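Local coordinates for protein trans-2-enoyl-CoA reductase (Treponema denticola ATCC 35405, PDB 4GGO) that reduces the carbon-carbon double bond of trans-2-enoyl-CoA substrates such as crotonyl-CoA with NADH, a step of bacterial type II fatty acid synthesis, at residues 120-125 with 146-151. Residues are numbered along the deposited sequence; the frame is centred on the assembly and turned at random.
Sequences DAFSDE and YSLASP
Leu148 pushes its CD1 methyl into the angle between Ala121 and the ring of Phe122, lying 3.7 Å from Ala121 CB and 3.6 Å from Phe122 CE1. The other methyl, CD2, also borders Ala121 CB, and the leucine and phenylalanine side chains run alongside each other, pointing opposite ways. With CG anti to its carbonyl carbon (chi1 -68°), Phe122 extends its ring across to 146-151. There the hydroxyl of Tyr146 meets the ring edge nearly in plane, OH to CE1 of Phe122 being 3.5 Å, while CB of Ser150 approaches CE2 obliquely. Tyr146 crosses Phe122 at about a right angle and offers one face of its own ring to Leu148, whose CG stands 3.9 Å above the plane of that ring, nearer the ring's margin than its centre. The Tyr146 hydroxyl is hydrogen-bonded to Asp209 OD2 in helix 208-219, a helix that Phe122 and Leu148 also touch. The setting illustrates how a Rossmann fold builds its cofactor site from loops at the C-terminal ends of parallel strands: 120-125 follows strand 114-118, at one border of the sheet, and 146-151 follows strand 141-146. Asp120, Ala121, Leu148 and Ala149 all bind NAD(+), and Leu148 also lies close to Gly57, another residue of that site. No hydrogen bond joins the two loops, so apolar packing carries the contact. Segment 120-125 holds its own shape by a type I beta turn from Asp120 to Ser123. Asp120 O receives both Ser123 N, at 2.9 Å, and Ser123 OG, the latter in the carbonyl plane at 2.6 Å. In an Asx turn, Phe122 N donates to Asp120 OD1 at 3.2 Å, from over the carboxylate face, and Ser123 then serves as N-cap of helix 124-136.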
# COMPACT_ATOMS: atom_id res chain seq x y z
N ASP A 120 6.55 6.95 -14.46
CA ASP A 120 5.69 5.79 -14.64
C ASP A 120 6.47 4.49 -14.51
O ASP A 120 7.24 4.12 -15.40
CB ASP A 120 5.00 5.86 -16.01
CG ASP A 120 4.06 4.70 -16.25
OD1 ASP A 120 3.60 4.07 -15.26
OD2 ASP A 120 3.76 4.41 -17.43
N ALA A 121 6.26 3.78 -13.40
CA ALA A 121 6.98 2.54 -13.13
C ALA A 121 6.62 1.42 -14.10
O ALA A 121 7.30 0.40 -14.16
CB ALA A 121 6.73 2.10 -11.69
N PHE A 122 5.55 1.62 -14.85
CA PHE A 122 5.12 0.66 -15.86
C PHE A 122 5.95 0.82 -17.14
O PHE A 122 5.89 -0.02 -18.03
CB PHE A 122 3.64 0.84 -16.18
CG PHE A 122 2.72 0.46 -15.05
CD1 PHE A 122 3.00 -0.64 -14.26
CD2 PHE A 122 1.59 1.21 -14.77
CE1 PHE A 122 2.16 -0.99 -13.22
CE2 PHE A 122 0.75 0.87 -13.73
CZ PHE A 122 1.04 -0.24 -12.95
N SER A 123 6.72 1.90 -17.21
CA SER A 123 7.49 2.22 -18.41
C SER A 123 8.89 1.63 -18.36
O SER A 123 9.47 1.46 -17.29
CB SER A 123 7.58 3.73 -18.61
OG SER A 123 8.44 4.33 -17.66
N ASP A 124 9.43 1.30 -19.53
CA ASP A 124 10.79 0.77 -19.63
C ASP A 124 11.83 1.85 -19.37
O ASP A 124 12.97 1.55 -19.01
CB ASP A 124 11.03 0.13 -21.00
CG ASP A 124 10.32 -1.20 -21.16
OD1 ASP A 124 10.11 -1.90 -20.14
OD2 ASP A 124 9.97 -1.55 -22.31
N GLU A 125 11.44 3.11 -19.55
CA GLU A 125 12.34 4.23 -19.30
C GLU A 125 12.69 4.32 -17.82
O GLU A 125 13.86 4.47 -17.46
CB GLU A 125 11.70 5.55 -19.75
CG GLU A 125 11.06 5.51 -21.13
CD GLU A 125 9.58 5.18 -21.07
OE1 GLU A 125 9.22 4.01 -21.36
OE2 GLU A 125 8.78 6.08 -20.73
N TYR A 146 7.06 -4.73 -4.40
CA TYR A 146 6.16 -4.27 -5.45
C TYR A 146 4.83 -3.83 -4.85
O TYR A 146 3.99 -4.66 -4.50
CB TYR A 146 5.93 -5.37 -6.49
CG TYR A 146 5.21 -4.88 -7.73
CD1 TYR A 146 3.83 -4.88 -7.81
CD2 TYR A 146 5.93 -4.43 -8.83
CE1 TYR A 146 3.17 -4.43 -8.94
CE2 TYR A 146 5.28 -3.98 -9.97
CZ TYR A 146 3.91 -3.99 -10.02
OH TYR A 146 3.26 -3.54 -11.15
N SER A 147 4.64 -2.52 -4.73
CA SER A 147 3.42 -1.98 -4.13
C SER A 147 2.78 -0.91 -5.01
O SER A 147 2.29 0.11 -4.51
CB SER A 147 3.73 -1.40 -2.75
OG SER A 147 2.56 -0.85 -2.15
N LEU A 148 2.78 -1.14 -6.32
CA LEU A 148 2.18 -0.20 -7.25
C LEU A 148 0.66 -0.20 -7.15
O LEU A 148 0.03 -1.25 -7.16
CB LEU A 148 2.63 -0.50 -8.69
CG LEU A 148 4.09 -0.19 -9.01
CD1 LEU A 148 4.40 -0.52 -10.46
CD2 LEU A 148 4.41 1.27 -8.71
N ALA A 149 0.09 1.00 -7.05
CA ALA A 149 -1.36 1.15 -6.94
C ALA A 149 -1.86 2.20 -7.93
O ALA A 149 -1.85 3.39 -7.63
CB ALA A 149 -1.75 1.52 -5.52
N SER A 150 -2.30 1.75 -9.10
CA SER A 150 -2.79 2.65 -10.13
C SER A 150 -4.02 2.07 -10.81
O SER A 150 -4.10 0.87 -11.06
CB SER A 150 -1.69 2.91 -11.17
OG SER A 150 -2.16 3.76 -12.20
N PRO A 151 -5.00 2.94 -11.11
CA PRO A 151 -6.21 2.50 -11.81
C PRO A 151 -5.94 2.27 -13.30
O PRO A 151 -6.75 1.64 -13.98
CB PRO A 151 -7.16 3.68 -11.64
CG PRO A 151 -6.26 4.86 -11.51
CD PRO A 151 -5.05 4.37 -10.76